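Local coordinates for protein Non-reducing end alpha-L-arabinofuranosidase BoGH43B (Bacteroides ovatus, PDB 5JOZ) that cleaves terminal non-reducing alpha-L-arabinofuranoside residues from xyloglucan branches, converting S units to X units during xyloglucan degradation, at residues K51-N63 and F103-P117. Residues are numbered along the deposited sequence; the frame is centred on the assembly and turned at random.
Sequences KLIGHALSRPENN and FYVTAKNPAGPWSDP
The backbone carbonyl W114 O is gripped by two nitrogens of one guanidinium: R59 NH1 lies 2.8 Å from W114 O, and R59 NH2 lies 3.0 Å from the same atom. NH2 also forms a salt bridge with D116, 2.8 Å from D116 OD1 and nearly along that oxygen's C-O axis. All these acceptors lie close to the guanidinium plane. The R59 chain bends at chi3 (-47°) and carries the guanidinium across to W114 O and D116; NE also makes a weak bond to E61 OE2. E61 and D116 thus share one arginine, whose charge probably offsets the repulsion between their nearby carboxylates. An alanine at R59 is likely to leave W114 O without either donor and the two acids without their common countercharge. Beside this network, N62 ND2 gives an almost straight bond (177°) to S115 O from above its carbonyl plane. The W114 indole lies between two alanines. A56 CA sits over one face in a CH-pi contact, 3.7 Å from the centroid of the five-membered ring, and A107 CB covers the other face. Both methyls of L57 meet the F103 ring, CD1 at 3.6 Å from CZ, and CD2 also touches V105 CG2. At the far end, I53 CD1 packs on P110 and A111, and a water bridges H55 N to A111 O. The contact joins two neighbouring antiparallel sheets of the GH43 five-bladed beta-propeller. Strand 51-55 is an edge strand of the first sheet and bulges against V41 of strand 40-44; strand 102-107 lies inside the second, and the loop after it carries W114, which V89 of strand 86-94 touches.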
loop_
_atom_site.group_PDB
_atom_site.type_symbol
_atom_site.label_atom_id
_atom_site.label_comp_id
_atom_site.label_asym_id
_atom_site.label_seq_id
_atom_site.Cartn_x
_atom_site.Cartn_y
_atom_site.Cartn_z
ATOM N N LYS A 51 -5.070 3.105 12.913
ATOM C CA LYS A 51 -6.087 3.958 12.324
ATOM C C LYS A 51 -5.432 4.851 11.291
ATOM O O LYS A 51 -4.388 5.463 11.568
ATOM C CB LYS A 51 -6.743 4.832 13.405
ATOM C CG LYS A 51 -7.811 5.796 12.892
ATOM C CD LYS A 51 -8.611 6.431 14.022
ATOM C CE LYS A 51 -10.102 6.516 13.702
ATOM N NZ LYS A 51 -10.430 7.677 12.837
ATOM N N LEU A 52 -6.071 4.957 10.122
ATOM C CA LEU A 52 -5.582 5.808 9.043
ATOM C C LEU A 52 -5.928 7.242 9.409
ATOM O O LEU A 52 -7.082 7.525 9.735
ATOM C CB LEU A 52 -6.256 5.404 7.731
ATOM C CG LEU A 52 -5.893 6.129 6.440
ATOM C CD1 LEU A 52 -4.410 5.980 6.122
ATOM C CD2 LEU A 52 -6.751 5.591 5.310
ATOM N N ILE A 53 -4.935 8.136 9.395
ATOM C CA ILE A 53 -5.152 9.559 9.747
ATOM C C ILE A 53 -4.841 10.573 8.641
ATOM O O ILE A 53 -5.247 11.733 8.733
ATOM C CB ILE A 53 -4.376 9.971 11.028
ATOM C CG1 ILE A 53 -2.857 9.800 10.865
ATOM C CG2 ILE A 53 -4.872 9.184 12.241
ATOM C CD1 ILE A 53 -2.078 10.663 11.835
ATOM N N GLY A 54 -4.114 10.155 7.611
ATOM C CA GLY A 54 -3.776 11.052 6.517
ATOM C C GLY A 54 -2.886 10.342 5.528
ATOM O O GLY A 54 -2.715 9.120 5.598
ATOM N N HIS A 55 -2.337 11.110 4.598
ATOM C CA HIS A 55 -1.352 10.615 3.649
ATOM C C HIS A 55 -0.239 11.648 3.560
ATOM O O HIS A 55 -0.501 12.850 3.612
ATOM C CB HIS A 55 -2.008 10.390 2.282
ATOM C CG HIS A 55 -3.130 9.400 2.310
ATOM N ND1 HIS A 55 -4.372 9.704 2.821
ATOM C CD2 HIS A 55 -3.196 8.109 1.907
ATOM C CE1 HIS A 55 -5.149 8.637 2.748
ATOM N NE2 HIS A 55 -4.462 7.660 2.188
ATOM N N ALA A 56 1.002 11.192 3.440
ATOM C CA ALA A 56 2.129 12.115 3.318
ATOM C C ALA A 56 2.015 12.922 2.034
ATOM O O ALA A 56 2.364 14.096 2.009
ATOM C CB ALA A 56 3.448 11.377 3.350
ATOM N N LEU A 57 1.510 12.282 0.979
ATOM C CA LEU A 57 1.419 12.890 -0.342
ATOM C C LEU A 57 -0.056 13.010 -0.788
ATOM O O LEU A 57 -0.542 12.270 -1.661
ATOM C CB LEU A 57 2.290 12.092 -1.330
ATOM C CG LEU A 57 3.695 11.643 -0.866
ATOM C CD1 LEU A 57 4.361 10.860 -1.979
ATOM C CD2 LEU A 57 4.594 12.810 -0.429
ATOM N N SER A 58 -0.738 13.977 -0.171
ATOM C CA SER A 58 -2.163 14.271 -0.404
ATOM C C SER A 58 -2.448 15.313 -1.508
ATOM O O SER A 58 -3.616 15.664 -1.722
ATOM C CB SER A 58 -2.818 14.761 0.901
ATOM O OG SER A 58 -2.674 13.829 1.966
ATOM N N ARG A 59 -1.413 15.812 -2.193
ATOM C CA ARG A 59 -1.593 16.833 -3.236
ATOM C C ARG A 59 -0.813 16.456 -4.496
ATOM O O ARG A 59 0.178 15.742 -4.411
ATOM C CB ARG A 59 -1.145 18.210 -2.710
ATOM C CG ARG A 59 -1.978 18.712 -1.526
ATOM C CD ARG A 59 -1.661 20.150 -1.118
ATOM N NE ARG A 59 -0.220 20.430 -1.009
ATOM C CZ ARG A 59 0.569 20.079 0.009
ATOM N NH1 ARG A 59 0.099 19.389 1.051
ATOM N NH2 ARG A 59 1.858 20.410 -0.014
ATOM N N PRO A 60 -1.250 16.940 -5.672
ATOM C CA PRO A 60 -0.511 16.622 -6.908
ATOM C C PRO A 60 0.940 17.171 -6.989
ATOM O O PRO A 60 1.773 16.591 -7.686
ATOM C CB PRO A 60 -1.391 17.225 -8.019
ATOM C CG PRO A 60 -2.286 18.219 -7.349
ATOM C CD PRO A 60 -2.448 17.773 -5.927
ATOM N N GLU A 61 1.244 18.265 -6.299
ATOM C CA GLU A 61 2.615 18.813 -6.351
ATOM C C GLU A 61 3.632 17.982 -5.555
ATOM O O GLU A 61 4.804 17.966 -5.912
ATOM C CB GLU A 61 2.672 20.305 -5.978
ATOM C CG GLU A 61 2.181 20.678 -4.585
ATOM C CD GLU A 61 0.800 21.326 -4.558
ATOM O OE1 GLU A 61 -0.104 20.881 -5.311
ATOM O OE2 GLU A 61 0.627 22.278 -3.756
ATOM N N ASN A 62 3.185 17.284 -4.503
ATOM C CA ASN A 62 4.052 16.325 -3.778
ATOM C C ASN A 62 3.872 14.834 -4.151
ATOM O O ASN A 62 4.583 13.996 -3.607
ATOM C CB ASN A 62 4.046 16.552 -2.243
ATOM C CG ASN A 62 2.687 16.352 -1.588
ATOM O OD1 ASN A 62 1.794 15.710 -2.130
ATOM N ND2 ASN A 62 2.532 16.915 -0.392
ATOM N N ASN A 63 2.950 14.505 -5.062
ATOM C CA ASN A 63 2.924 13.171 -5.695
ATOM C C ASN A 63 2.668 13.307 -7.204
ATOM O O ASN A 63 1.563 13.037 -7.681
ATOM C CB ASN A 63 1.880 12.235 -5.024
ATOM C CG ASN A 63 2.201 10.727 -5.185
ATOM O OD1 ASN A 63 3.198 10.332 -5.795
ATOM N ND2 ASN A 63 1.339 9.883 -4.626
ATOM N N PHE A 103 12.896 12.227 -2.652
ATOM C CA PHE A 103 12.351 13.452 -2.049
ATOM C C PHE A 103 12.035 13.205 -0.580
ATOM O O PHE A 103 11.880 12.065 -0.171
ATOM C CB PHE A 103 11.046 13.868 -2.746
ATOM C CG PHE A 103 9.922 12.910 -2.494
ATOM C CD1 PHE A 103 9.799 11.777 -3.267
ATOM C CD2 PHE A 103 9.049 13.094 -1.423
ATOM C CE1 PHE A 103 8.815 10.841 -3.004
ATOM C CE2 PHE A 103 8.051 12.164 -1.158
ATOM C CZ PHE A 103 7.938 11.035 -1.957
ATOM N N TYR A 104 11.883 14.272 0.191
ATOM C CA TYR A 104 11.170 14.179 1.451
ATOM C C TYR A 104 10.179 15.309 1.633
ATOM O O TYR A 104 10.264 16.331 0.964
ATOM C CB TYR A 104 12.118 14.050 2.668
ATOM C CG TYR A 104 12.991 15.242 3.013
ATOM C CD1 TYR A 104 14.235 15.414 2.411
ATOM C CD2 TYR A 104 12.596 16.173 3.985
ATOM C CE1 TYR A 104 15.050 16.494 2.734
ATOM C CE2 TYR A 104 13.409 17.260 4.315
ATOM C CZ TYR A 104 14.636 17.414 3.683
ATOM O OH TYR A 104 15.458 18.479 3.990
ATOM N N VAL A 105 9.233 15.090 2.549
ATOM C CA VAL A 105 8.228 16.072 2.951
ATOM C C VAL A 105 8.161 16.099 4.470
ATOM O O VAL A 105 8.492 15.110 5.116
ATOM C CB VAL A 105 6.821 15.749 2.378
ATOM C CG1 VAL A 105 6.791 15.975 0.878
ATOM C CG2 VAL A 105 6.383 14.326 2.698
ATOM N N THR A 106 7.701 17.222 5.022
ATOM C CA THR A 106 7.693 17.459 6.464
ATOM C C THR A 106 6.339 17.928 6.983
ATOM O O THR A 106 5.523 18.433 6.230
ATOM C CB THR A 106 8.756 18.521 6.894
ATOM O OG1 THR A 106 8.386 19.826 6.436
ATOM C CG2 THR A 106 10.135 18.164 6.361
ATOM N N ALA A 107 6.121 17.771 8.286
ATOM C CA ALA A 107 4.878 18.212 8.922
ATOM C C ALA A 107 5.030 18.409 10.432
ATOM O O ALA A 107 5.866 17.775 11.072
ATOM C CB ALA A 107 3.772 17.202 8.647
ATOM N N LYS A 108 4.217 19.301 10.989
ATOM C CA LYS A 108 4.080 19.437 12.438
ATOM C C LYS A 108 3.044 18.423 12.931
ATOM O O LYS A 108 3.225 17.807 13.970
ATOM C CB LYS A 108 3.667 20.872 12.810
ATOM N N ASN A 109 1.961 18.261 12.166
ATOM C CA ASN A 109 0.884 17.316 12.454
ATOM C C ASN A 109 1.015 16.152 11.452
ATOM O O ASN A 109 0.963 16.377 10.237
ATOM C CB ASN A 109 -0.461 18.033 12.273
ATOM C CG ASN A 109 -1.641 17.279 12.887
ATOM O OD1 ASN A 109 -1.733 16.048 12.858
ATOM N ND2 ASN A 109 -2.568 18.036 13.435
ATOM N N PRO A 110 1.163 14.900 11.941
ATOM C CA PRO A 110 1.295 13.784 11.008
ATOM C C PRO A 110 0.019 13.493 10.198
ATOM O O PRO A 110 0.097 12.841 9.162
ATOM C CB PRO A 110 1.650 12.614 11.927
ATOM C CG PRO A 110 0.996 12.951 13.220
ATOM C CD PRO A 110 1.071 14.438 13.339
ATOM N N ALA A 111 -1.132 13.985 10.661
ATOM C CA ALA A 111 -2.376 13.965 9.868
ATOM C C ALA A 111 -2.325 14.889 8.663
ATOM O O ALA A 111 -3.090 14.704 7.723
ATOM C CB ALA A 111 -3.571 14.335 10.736
ATOM N N GLY A 112 -1.445 15.890 8.706
ATOM C CA GLY A 112 -1.283 16.878 7.636
ATOM C C GLY A 112 -1.583 18.280 8.160
ATOM O O GLY A 112 -2.124 18.421 9.261
ATOM N N PRO A 113 -1.272 19.327 7.392
ATOM C CA PRO A 113 -0.740 19.239 6.029
ATOM C C PRO A 113 0.765 18.955 5.956
ATOM O O PRO A 113 1.522 19.383 6.835
ATOM C CB PRO A 113 -1.006 20.647 5.488
ATOM C CG PRO A 113 -0.864 21.527 6.696
ATOM C CD PRO A 113 -1.522 20.731 7.789
ATOM N N TRP A 114 1.186 18.254 4.907
ATOM C CA TRP A 114 2.606 18.040 4.637
ATOM C C TRP A 114 3.101 19.060 3.620
ATOM O O TRP A 114 2.333 19.546 2.802
ATOM C CB TRP A 114 2.849 16.628 4.109
ATOM C CG TRP A 114 2.597 15.553 5.148
ATOM C CD1 TRP A 114 1.389 15.040 5.522
ATOM C CD2 TRP A 114 3.579 14.867 5.930
ATOM N NE1 TRP A 114 1.559 14.085 6.488
ATOM C CE2 TRP A 114 2.890 13.953 6.756
ATOM C CE3 TRP A 114 4.978 14.942 6.016
ATOM C CZ2 TRP A 114 3.549 13.116 7.664
ATOM C CZ3 TRP A 114 5.637 14.110 6.910
ATOM C CH2 TRP A 114 4.919 13.201 7.724
ATOM N N SER A 115 4.398 19.345 3.658
ATOM C CA SER A 115 5.035 20.258 2.713
ATOM C C SER A 115 5.110 19.714 1.278
ATOM O O SER A 115 4.834 18.523 1.013
ATOM C CB SER A 115 6.466 20.569 3.179
ATOM O OG SER A 115 7.328 19.448 3.000
ATOM N N ASP A 116 5.522 20.600 0.366
ATOM C CA ASP A 116 5.917 20.219 -0.995
ATOM C C ASP A 116 7.232 19.447 -0.893
ATOM O O ASP A 116 7.879 19.490 0.150
ATOM C CB ASP A 116 6.053 21.470 -1.878
ATOM C CG ASP A 116 4.705 22.155 -2.156
ATOM O OD1 ASP A 116 3.632 21.566 -1.888
ATOM O OD2 ASP A 116 4.720 23.295 -2.664
ATOM N N PRO A 117 7.626 18.721 -1.956
ATOM C CA PRO A 117 8.832 17.903 -1.814
ATOM C C PRO A 117 10.127 18.714 -1.804
ATOM O O PRO A 117 10.252 19.725 -2.498
ATOM C CB PRO A 117 8.806 16.979 -3.035
ATOM C CG PRO A 117 7.772 17.505 -3.956
ATOM C CD PRO A 117 7.054 18.649 -3.314
HETATM O O HOH W 1 -2.803 14.013 5.008
#